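Separin (Saccharomyces cerevisiae, PDB 5U1T) cleaves the SCC1 subunit of cohesin at the onset of anaphase as a caspase-like cysteine protease, and is held inactive by securin for most of the cell cycle. Local coordinates at residues I1489-A1500 and G1521-V1532; K1535-E1543 and V1574-P1585. All blocks are in the same frame, centred on the assembly; numbering follows the deposited sequence.

Interaction 1. Residues I1489-A1500 and G1521-V1532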
loop_
_atom_site.group_PDB
_atom_site.type_symbol
_atom_site.label_atom_id
_atom_site.label_comp_id
_atom_site.label_asym_id
_atom_site.label_seq_id
_atom_site.Cartn_x
_atom_site.Cartn_y
_atom_site.Cartn_z
ATOM N N ILE A 1489 -3.570 -44.577 2.417
ATOM C CA ILE A 1489 -2.295 -44.904 3.040
ATOM C C ILE A 1489 -2.398 -46.258 3.775
ATOM O O ILE A 1489 -3.485 -46.707 4.167
ATOM C CB ILE A 1489 -1.850 -43.763 3.988
ATOM C CG1 ILE A 1489 -1.519 -42.520 3.165
ATOM C CG2 ILE A 1489 -0.642 -44.150 4.830
ATOM C CD1 ILE A 1489 -0.854 -41.425 3.958
ATOM N N ALA A 1490 -1.261 -46.928 3.897
ATOM C CA ALA A 1490 -1.183 -48.191 4.607
ATOM C C ALA A 1490 -1.321 -47.972 6.100
ATOM O O ALA A 1490 -0.835 -46.971 6.626
ATOM C CB ALA A 1490 0.138 -48.902 4.296
ATOM N N PRO A 1491 -1.987 -48.916 6.781
ATOM C CA PRO A 1491 -1.979 -48.996 8.245
ATOM C C PRO A 1491 -0.556 -48.810 8.767
ATOM O O PRO A 1491 0.324 -49.569 8.391
ATOM C CB PRO A 1491 -2.499 -50.411 8.518
ATOM C CG PRO A 1491 -3.400 -50.699 7.366
ATOM C CD PRO A 1491 -2.778 -50.003 6.171
ATOM N N SER A 1492 -0.319 -47.809 9.600
ATOM C CA SER A 1492 1.047 -47.490 9.986
ATOM C C SER A 1492 1.358 -47.724 11.466
ATOM O O SER A 1492 0.602 -47.316 12.345
ATOM C CB SER A 1492 1.348 -46.042 9.617
ATOM O OG SER A 1492 1.071 -45.817 8.250
ATOM N N PHE A 1493 2.474 -48.398 11.726
ATOM C CA PHE A 1493 3.026 -48.497 13.074
ATOM C C PHE A 1493 4.136 -47.448 13.265
ATOM O O PHE A 1493 5.315 -47.740 13.073
ATOM C CB PHE A 1493 3.576 -49.910 13.346
ATOM C CG PHE A 1493 2.515 -50.968 13.490
ATOM C CD1 PHE A 1493 1.658 -50.970 14.571
ATOM C CD2 PHE A 1493 2.384 -51.972 12.556
ATOM C CE1 PHE A 1493 0.682 -51.947 14.706
ATOM C CE2 PHE A 1493 1.407 -52.954 12.695
ATOM C CZ PHE A 1493 0.557 -52.936 13.768
ATOM N N LEU A 1494 3.754 -46.227 13.622
ATOM C CA LEU A 1494 4.720 -45.158 13.881
ATOM C C LEU A 1494 5.404 -45.346 15.235
ATOM O O LEU A 1494 5.216 -44.536 16.145
ATOM C CB LEU A 1494 4.025 -43.783 13.843
ATOM C CG LEU A 1494 3.966 -42.981 12.544
ATOM C CD1 LEU A 1494 3.216 -43.726 11.483
ATOM C CD2 LEU A 1494 3.328 -41.626 12.777
ATOM N N LEU A 1495 6.190 -46.403 15.387
ATOM C CA LEU A 1495 6.752 -46.736 16.702
ATOM C C LEU A 1495 7.989 -45.901 17.072
ATOM O O LEU A 1495 9.071 -46.452 17.277
ATOM C CB LEU A 1495 7.112 -48.222 16.764
ATOM C CG LEU A 1495 6.161 -49.207 16.077
ATOM C CD1 LEU A 1495 6.688 -50.651 16.132
ATOM C CD2 LEU A 1495 4.785 -49.114 16.693
ATOM N N GLY A 1496 7.833 -44.583 17.171
ATOM C CA GLY A 1496 8.941 -43.721 17.555
ATOM C C GLY A 1496 8.581 -42.642 18.566
ATOM O O GLY A 1496 7.402 -42.387 18.809
ATOM N N CYS A 1497 9.602 -42.016 19.151
ATOM C CA CYS A 1497 9.406 -40.864 20.030
ATOM C C CYS A 1497 8.443 -39.837 19.464
ATOM O O CYS A 1497 8.696 -39.252 18.412
ATOM C CB CYS A 1497 10.733 -40.166 20.315
ATOM S SG CYS A 1497 11.742 -40.980 21.529
ATOM N N SER A 1498 7.344 -39.631 20.178
ATOM C CA SER A 1498 6.426 -38.514 19.959
ATOM C C SER A 1498 5.779 -38.471 18.583
ATOM O O SER A 1498 5.380 -37.405 18.137
ATOM C CB SER A 1498 7.141 -37.187 20.210
ATOM O OG SER A 1498 7.308 -36.939 21.592
ATOM N N SER A 1499 5.642 -39.618 17.928
ATOM C CA SER A 1499 4.905 -39.662 16.670
ATOM C C SER A 1499 3.443 -39.200 16.797
ATOM O O SER A 1499 2.916 -38.562 15.881
ATOM C CB SER A 1499 4.944 -41.069 16.095
ATOM O OG SER A 1499 4.667 -42.006 17.108
ATOM N N ALA A 1500 2.791 -39.504 17.921
ATOM C CA ALA A 1500 1.405 -39.085 18.127
ATOM C C ALA A 1500 1.286 -37.823 18.984
ATOM O O ALA A 1500 0.183 -37.432 19.369
ATOM C CB ALA A 1500 0.605 -40.207 18.750
ATOM N N GLY A 1521 -5.646 -40.671 4.327
ATOM C CA GLY A 1521 -6.508 -41.803 4.055
ATOM C C GLY A 1521 -6.025 -43.077 4.719
ATOM O O GLY A 1521 -6.480 -44.169 4.391
ATOM N N CYS A 1522 -5.079 -42.924 5.641
ATOM C CA CYS A 1522 -4.705 -43.997 6.556
ATOM C C CYS A 1522 -5.936 -44.361 7.380
ATOM O O CYS A 1522 -6.622 -43.464 7.890
ATOM C CB CYS A 1522 -3.545 -43.567 7.464
ATOM S SG CYS A 1522 -2.860 -44.854 8.539
ATOM N N PRO A 1523 -6.236 -45.671 7.469
ATOM C CA PRO A 1523 -7.369 -46.233 8.199
ATOM C C PRO A 1523 -7.002 -46.754 9.592
ATOM O O PRO A 1523 -7.887 -47.151 10.352
ATOM C CB PRO A 1523 -7.812 -47.381 7.287
ATOM C CG PRO A 1523 -6.556 -47.863 6.700
ATOM C CD PRO A 1523 -5.614 -46.683 6.600
ATOM N N MET A 1524 -5.713 -46.764 9.919
ATOM C CA MET A 1524 -5.248 -47.183 11.248
ATOM C C MET A 1524 -3.821 -46.708 11.424
ATOM O O MET A 1524 -2.933 -47.167 10.730
ATOM C CB MET A 1524 -5.318 -48.712 11.426
ATOM C CG MET A 1524 -5.080 -49.231 12.859
ATOM S SD MET A 1524 -3.450 -49.012 13.619
ATOM C CE MET A 1524 -2.402 -49.794 12.405
ATOM N N VAL A 1525 -3.599 -45.793 12.355
ATOM C CA VAL A 1525 -2.257 -45.298 12.594
ATOM C C VAL A 1525 -1.964 -45.334 14.081
ATOM O O VAL A 1525 -2.783 -44.929 14.906
ATOM C CB VAL A 1525 -2.060 -43.874 12.042
ATOM C CG1 VAL A 1525 -3.134 -42.934 12.566
ATOM C CG2 VAL A 1525 -0.671 -43.364 12.387
ATOM N N LEU A 1526 -0.792 -45.852 14.414
ATOM C CA LEU A 1526 -0.421 -46.083 15.798
ATOM C C LEU A 1526 0.870 -45.339 16.136
ATOM O O LEU A 1526 1.890 -45.550 15.482
ATOM C CB LEU A 1526 -0.279 -47.589 16.032
ATOM C CG LEU A 1526 -0.006 -48.184 17.414
ATOM C CD1 LEU A 1526 -0.416 -49.676 17.435
ATOM C CD2 LEU A 1526 1.472 -48.040 17.788
ATOM N N GLY A 1527 0.829 -44.476 17.153
ATOM C CA GLY A 1527 2.001 -43.719 17.556
ATOM C C GLY A 1527 2.112 -43.539 19.052
ATOM O O GLY A 1527 1.321 -44.098 19.798
ATOM N N ASN A 1528 3.098 -42.766 19.491
ATOM C CA ASN A 1528 3.285 -42.462 20.911
ATOM C C ASN A 1528 2.957 -41.034 21.223
ATOM O O ASN A 1528 3.273 -40.152 20.452
ATOM C CB ASN A 1528 4.718 -42.726 21.357
ATOM C CG ASN A 1528 5.106 -44.173 21.240
ATOM O OD1 ASN A 1528 4.443 -45.058 21.792
ATOM N ND2 ASN A 1528 6.198 -44.434 20.508
ATOM N N LEU A 1529 2.366 -40.810 22.385
ATOM C CA LEU A 1529 1.914 -39.486 22.793
ATOM C C LEU A 1529 3.059 -38.586 23.233
ATOM O O LEU A 1529 2.913 -37.379 23.258
ATOM C CB LEU A 1529 0.898 -39.606 23.926
ATOM C CG LEU A 1529 -0.448 -40.233 23.612
ATOM C CD1 LEU A 1529 -1.156 -40.480 24.926
ATOM C CD2 LEU A 1529 -1.280 -39.347 22.704
ATOM N N TRP A 1530 4.189 -39.184 23.586
ATOM C CA TRP A 1530 5.375 -38.430 23.989
ATOM C C TRP A 1530 6.639 -39.233 23.692
ATOM O O TRP A 1530 6.561 -40.274 23.045
ATOM C CB TRP A 1530 5.302 -38.066 25.468
ATOM C CG TRP A 1530 4.856 -39.209 26.328
ATOM C CD1 TRP A 1530 5.600 -40.283 26.713
ATOM C CD2 TRP A 1530 3.561 -39.386 26.920
ATOM N NE1 TRP A 1530 4.849 -41.121 27.508
ATOM C CE2 TRP A 1530 3.593 -40.594 27.644
ATOM C CE3 TRP A 1530 2.381 -38.638 26.907
ATOM C CZ2 TRP A 1530 2.495 -41.070 28.347
ATOM C CZ3 TRP A 1530 1.289 -39.115 27.597
ATOM C CH2 TRP A 1530 1.353 -40.319 28.312
ATOM N N ASP A 1531 7.797 -38.765 24.155
ATOM C CA ASP A 1531 9.032 -39.483 23.869
ATOM C C ASP A 1531 9.127 -40.722 24.738
ATOM O O ASP A 1531 8.741 -40.708 25.909
ATOM C CB ASP A 1531 10.281 -38.616 24.086
ATOM C CG ASP A 1531 10.251 -37.307 23.305
ATOM O OD1 ASP A 1531 9.536 -37.214 22.283
ATOM O OD2 ASP A 1531 10.955 -36.365 23.732
ATOM N N VAL A 1532 9.646 -41.793 24.150
ATOM C CA VAL A 1532 9.825 -43.060 24.842
ATOM C C VAL A 1532 11.281 -43.520 24.752
ATOM O O VAL A 1532 11.986 -43.131 23.835
ATOM C CB VAL A 1532 8.912 -44.121 24.254
ATOM C CG1 VAL A 1532 7.478 -43.787 24.566
ATOM C CG2 VAL A 1532 9.117 -44.201 22.751
#
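Ser1492 and Leu1526 tie two neighbouring parallel strands, 1492-1494 and 1524-1528, whose axes run 4.8 Å apart. Backbone bonds alternate: Ser1492 N donates to Met1524 O (2.9 Å) and Leu1526 N to Ser1492 O (2.9 Å), followed by a weak bond from Leu1494 N to Leu1526 O. With helix 1513-1519 between them, the strands form a beta-alpha-beta unit of the caspase-like protease sheet. Apolar side chains pack on both faces. On one, Leu1526 CD1 meets the Phe1493 ring at its edge, 3.7 Å from CE1, while its CD2 touches Leu1495 CD2; on the other, Leu1494 CD1 rests on Val1525 CG2.

From Asn1528, at the end of its strand, onward, side-chain and backbone bonds mix. Asn1528 turns CG beside its own backbone N (chi1 -63°), and ND2 reaches Gly1496 O (2.9 Å), approaching from above the carbonyl plane. Ser1499 OG accepts from Asn1528 N (3.0 Å) and donates to Leu1494 O, and Ala1500 N binds Asn1528 O (2.7 Å). Ser1498 N meets Trp1530 O. Cys1497, the active-site cysteine by similarity, receives a weak bond at SG from Val1532 N (3.5 Å). Main-chain and side-chain bonds thus fix the 1496-1499 turn, and probably help position the nucleophile.

Interaction 2. Residues K1535-E1543 and V1574-P1585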
loop_
_atom_site.group_PDB
_atom_site.type_symbol
_atom_site.label_atom_id
_atom_site.label_comp_id
_atom_site.label_asym_id
_atom_site.label_seq_id
_atom_site.Cartn_x
_atom_site.Cartn_y
_atom_site.Cartn_z
ATOM N N LYS A 1535 14.929 -49.371 25.178
ATOM C CA LYS A 1535 14.765 -50.761 25.640
ATOM C C LYS A 1535 13.309 -51.110 25.943
ATOM O O LYS A 1535 12.820 -52.161 25.526
ATOM C CB LYS A 1535 15.617 -51.050 26.882
ATOM C CG LYS A 1535 17.102 -51.030 26.626
ATOM C CD LYS A 1535 17.895 -51.306 27.880
ATOM C CE LYS A 1535 19.244 -51.875 27.490
ATOM N NZ LYS A 1535 19.037 -53.128 26.705
ATOM N N ASP A 1536 12.622 -50.226 26.661
ATOM C CA ASP A 1536 11.241 -50.466 27.076
ATOM C C ASP A 1536 10.257 -50.480 25.910
ATOM O O ASP A 1536 9.357 -51.319 25.852
ATOM C CB ASP A 1536 10.816 -49.412 28.089
ATOM C CG ASP A 1536 10.640 -49.973 29.459
ATOM O OD1 ASP A 1536 11.008 -51.152 29.680
ATOM O OD2 ASP A 1536 10.124 -49.229 30.318
ATOM N N ILE A 1537 10.425 -49.536 24.989
ATOM C CA ILE A 1537 9.474 -49.391 23.898
ATOM C C ILE A 1537 9.634 -50.560 22.934
ATOM O O ILE A 1537 8.649 -51.054 22.375
ATOM C CB ILE A 1537 9.646 -48.034 23.153
ATOM C CG1 ILE A 1537 8.517 -47.823 22.138
ATOM C CG2 ILE A 1537 11.015 -47.932 22.480
ATOM C CD1 ILE A 1537 7.143 -47.816 22.745
ATOM N N ASP A 1538 10.876 -51.015 22.769
ATOM C CA ASP A 1538 11.168 -52.148 21.907
ATOM C C ASP A 1538 10.673 -53.448 22.517
ATOM O O ASP A 1538 10.290 -54.353 21.780
ATOM C CB ASP A 1538 12.659 -52.230 21.619
ATOM C CG ASP A 1538 13.121 -51.138 20.688
ATOM O OD1 ASP A 1538 12.252 -50.474 20.070
ATOM O OD2 ASP A 1538 14.354 -50.944 20.572
ATOM N N LYS A 1539 10.684 -53.540 23.852
ATOM C CA LYS A 1539 9.988 -54.622 24.552
ATOM C C LYS A 1539 8.527 -54.612 24.092
ATOM O O LYS A 1539 8.001 -55.634 23.659
ATOM C CB LYS A 1539 10.067 -54.472 26.082
ATOM C CG LYS A 1539 11.315 -55.037 26.767
ATOM C CD LYS A 1539 11.031 -55.317 28.258
ATOM C CE LYS A 1539 12.137 -56.133 28.953
ATOM N NZ LYS A 1539 13.432 -55.381 29.062
ATOM N N PHE A 1540 7.897 -53.441 24.155
ATOM C CA PHE A 1540 6.498 -53.292 23.776
ATOM C C PHE A 1540 6.264 -53.647 22.310
ATOM O O PHE A 1540 5.328 -54.368 21.982
ATOM C CB PHE A 1540 6.015 -51.857 24.072
ATOM C CG PHE A 1540 4.668 -51.527 23.482
ATOM C CD1 PHE A 1540 3.504 -51.910 24.123
ATOM C CD2 PHE A 1540 4.569 -50.841 22.284
ATOM C CE1 PHE A 1540 2.267 -51.619 23.575
ATOM C CE2 PHE A 1540 3.341 -50.548 21.732
ATOM C CZ PHE A 1540 2.192 -50.932 22.373
ATOM N N SER A 1541 7.103 -53.131 21.427
ATOM C CA SER A 1541 6.970 -53.418 20.001
ATOM C C SER A 1541 7.066 -54.909 19.701
ATOM O O SER A 1541 6.230 -55.455 18.976
ATOM C CB SER A 1541 8.036 -52.671 19.204
ATOM O OG SER A 1541 7.906 -51.280 19.400
ATOM N N GLU A 1542 8.092 -55.550 20.256
ATOM C CA GLU A 1542 8.305 -56.987 20.110
ATOM C C GLU A 1542 7.031 -57.724 20.505
ATOM O O GLU A 1542 6.540 -58.583 19.774
ATOM C CB GLU A 1542 9.494 -57.440 20.971
ATOM C CG GLU A 1542 10.047 -58.839 20.692
ATOM C CD GLU A 1542 10.755 -59.428 21.914
ATOM O OE1 GLU A 1542 11.019 -58.659 22.869
ATOM O OE2 GLU A 1542 11.027 -60.655 21.934
ATOM N N GLU A 1543 6.478 -57.343 21.650
ATOM C CA GLU A 1543 5.272 -57.967 22.161
ATOM C C GLU A 1543 4.053 -57.694 21.281
ATOM O O GLU A 1543 3.202 -58.567 21.089
ATOM C CB GLU A 1543 5.015 -57.489 23.587
ATOM C CG GLU A 1543 3.831 -58.153 24.254
ATOM C CD GLU A 1543 4.024 -59.646 24.489
ATOM O OE1 GLU A 1543 5.163 -60.147 24.340
ATOM O OE2 GLU A 1543 3.023 -60.318 24.845
ATOM N N VAL A 1574 4.543 -55.014 29.512
ATOM C CA VAL A 1574 5.928 -55.469 29.401
ATOM C C VAL A 1574 6.923 -54.358 29.730
ATOM O O VAL A 1574 8.066 -54.635 30.081
ATOM C CB VAL A 1574 6.249 -56.029 27.996
ATOM C CG1 VAL A 1574 5.408 -57.254 27.712
ATOM C CG2 VAL A 1574 6.044 -54.973 26.929
ATOM N N CYS A 1575 6.504 -53.114 29.632
ATOM C CA CYS A 1575 7.402 -52.016 29.902
ATOM C C CYS A 1575 7.738 -51.915 31.362
ATOM O O CYS A 1575 6.899 -52.133 32.192
ATOM C CB CYS A 1575 6.769 -50.713 29.457
ATOM S SG CYS A 1575 6.474 -50.552 27.699
ATOM N N HIS A 1576 8.974 -51.582 31.677
ATOM C CA HIS A 1576 9.369 -51.438 33.064
ATOM C C HIS A 1576 8.754 -50.191 33.636
ATOM O O HIS A 1576 8.346 -50.171 34.774
ATOM C CB HIS A 1576 10.872 -51.345 33.196
ATOM C CG HIS A 1576 11.529 -52.655 33.462
ATOM N ND1 HIS A 1576 12.895 -52.809 33.478
ATOM C CD2 HIS A 1576 11.009 -53.871 33.727
ATOM C CE1 HIS A 1576 13.187 -54.064 33.743
ATOM N NE2 HIS A 1576 12.060 -54.730 33.899
ATOM N N LEU A 1577 8.742 -49.120 32.863
ATOM C CA LEU A 1577 8.107 -47.912 33.315
ATOM C C LEU A 1577 6.753 -48.051 32.713
ATOM O O LEU A 1577 6.564 -47.888 31.536
ATOM C CB LEU A 1577 8.831 -46.686 32.822
ATOM C CG LEU A 1577 10.109 -46.488 33.616
ATOM C CD1 LEU A 1577 10.570 -45.060 33.558
ATOM C CD2 LEU A 1577 9.899 -46.889 35.052
ATOM N N ARG A 1578 5.789 -48.417 33.531
ATOM C CA ARG A 1578 4.457 -48.652 33.029
ATOM C C ARG A 1578 3.697 -47.449 32.543
ATOM O O ARG A 1578 2.780 -47.602 31.778
ATOM C CB ARG A 1578 3.633 -49.443 34.026
ATOM C CG ARG A 1578 4.143 -50.858 34.207
ATOM C CD ARG A 1578 3.283 -51.653 35.168
ATOM N NE ARG A 1578 3.819 -52.986 35.390
ATOM C CZ ARG A 1578 3.324 -53.840 36.271
ATOM N NH1 ARG A 1578 3.873 -55.030 36.416
ATOM N NH2 ARG A 1578 2.283 -53.500 37.007
ATOM N N TYR A 1579 4.052 -46.257 32.982
ATOM C CA TYR A 1579 3.328 -45.096 32.480
ATOM C C TYR A 1579 4.164 -44.247 31.525
ATOM O O TYR A 1579 3.731 -44.027 30.405
ATOM C CB TYR A 1579 2.797 -44.243 33.644
ATOM C CG TYR A 1579 1.859 -45.033 34.514
ATOM C CD1 TYR A 1579 2.351 -45.822 35.542
ATOM C CD2 TYR A 1579 0.488 -45.049 34.270
ATOM C CE1 TYR A 1579 1.513 -46.581 36.311
ATOM C CE2 TYR A 1579 -0.364 -45.803 35.046
ATOM C CZ TYR A 1579 0.155 -46.560 36.072
ATOM O OH TYR A 1579 -0.664 -47.324 36.878
ATOM N N LEU A 1580 5.339 -43.775 31.945
ATOM C CA LEU A 1580 6.169 -42.935 31.062
ATOM C C LEU A 1580 6.385 -43.573 29.684
ATOM O O LEU A 1580 6.416 -42.874 28.676
ATOM C CB LEU A 1580 7.532 -42.620 31.692
ATOM C CG LEU A 1580 7.645 -41.536 32.769
ATOM C CD1 LEU A 1580 9.099 -41.173 33.013
ATOM C CD2 LEU A 1580 6.816 -40.289 32.444
ATOM N N ASN A 1581 6.506 -44.901 29.647
ATOM C CA ASN A 1581 6.639 -45.617 28.383
ATOM C C ASN A 1581 5.367 -46.363 27.968
ATOM O O ASN A 1581 4.886 -46.184 26.840
ATOM C CB ASN A 1581 7.820 -46.583 28.457
ATOM C CG ASN A 1581 9.149 -45.891 28.204
ATOM O OD1 ASN A 1581 9.279 -45.107 27.270
ATOM N ND2 ASN A 1581 10.136 -46.175 29.045
ATOM N N GLY A 1582 4.817 -47.171 28.882
ATOM C CA GLY A 1582 3.635 -47.986 28.616
ATOM C C GLY A 1582 2.322 -47.262 28.296
ATOM O O GLY A 1582 1.448 -47.827 27.631
ATOM N N ALA A 1583 2.172 -46.021 28.765
ATOM C CA ALA A 1583 0.957 -45.248 28.510
ATOM C C ALA A 1583 1.085 -44.415 27.244
ATOM O O ALA A 1583 0.132 -43.761 26.817
ATOM C CB ALA A 1583 0.634 -44.344 29.698
ATOM N N ALA A 1584 2.277 -44.446 26.655
ATOM C CA ALA A 1584 2.591 -43.617 25.503
ATOM C C ALA A 1584 1.915 -44.073 24.201
ATOM O O ALA A 1584 1.437 -43.233 23.437
ATOM C CB ALA A 1584 4.093 -43.555 25.324
ATOM N N PRO A 1585 1.877 -45.396 23.930
ATOM C CA PRO A 1585 1.252 -45.762 22.648
ATOM C C PRO A 1585 -0.253 -45.542 22.589
ATOM O O PRO A 1585 -0.914 -45.712 23.600
ATOM C CB PRO A 1585 1.586 -47.252 22.500
ATOM C CG PRO A 1585 2.138 -47.677 23.785
ATOM C CD PRO A 1585 2.686 -46.500 24.473
#
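Val1574 lies against one flank of helix 1534-1548 and divides its two methyls between Phe1540 and Glu1543. CG2 comes 3.6 Å from Phe1540 CA, whereas CG1 leans on Glu1543 CG, whose chain bends at chi2 and crosses the valine obliquely. The aliphatic part of Lys1539 passes over the same residue, its CD near Val1574 O.

Cys1575 comes next, its sulfur resting against the helix, SG 3.9 Å from Phe1540 CB.

At His1576 and Leu1577 the chain presents two consecutive N-H groups to one carboxylate. His1576 N donates to Asp1536 OD1 (2.9 Å) in an almost straight bond, on the syn side but tilted 31° from the carboxylate plane; Leu1577 N donates to Asp1536 OD2 (2.9 Å), equally straight and on its syn lone pair. Both oxygens are thereby gripped, which holds the group's rotation and probably stabilises its negative charge. The imidazole stands steeply to the carboxylate, their planes 71° apart. The helix follows strand 1524-1528 in the caspase-like domain, and the loop leads from helix 1564-1571 into strand 1585-1589, which runs antiparallel to 1524-1528; the aspartate joins the start of the helix to this loop.

Asn1581 adds a weak bond from ND2 to Asp1536 OD2 (3.3 Å), its amide nearly perpendicular to the carboxylate; its OD1 accepts from Thr1533 N, just ahead of the helix. A type I turn from Asn1581 to Ala1584 then brings the chain round to Pro1585, whose CG sits over one face of the Phe1540 ring in a CH-pi contact, 3.9 Å from the centroid and offset toward CZ and CE2. Phe1540 swings its ring there with CG anti to the backbone N (chi1 169°); helix 1564-1571 touches the same ring through Val1568 and Ser1571.

Overall arrangement
Interaction 1 joins two strands of the sheet and the loops at their C-terminal ends and is almost wholly buried, whereas interaction 2 joins a helix and a loop beside it and runs from a buried carboxylate out to exposed Lys1539 and His1576. In the first, strand pairing and apolar faces give way to side-chain bonds near Cys1497; in the second a single charged side chain does most of the polar work. Their centres are 15 Å apart, in series along the chain, since strand 1524-1528 leads into helix 1534-1548. They also meet directly: Trp1530 NE1 probably bonds to Leu1580 O, Leu1529 N probably to Ala1584 O, and Asn1581 packs on Val1532, its side chain about 7 Å from that of Cys1497.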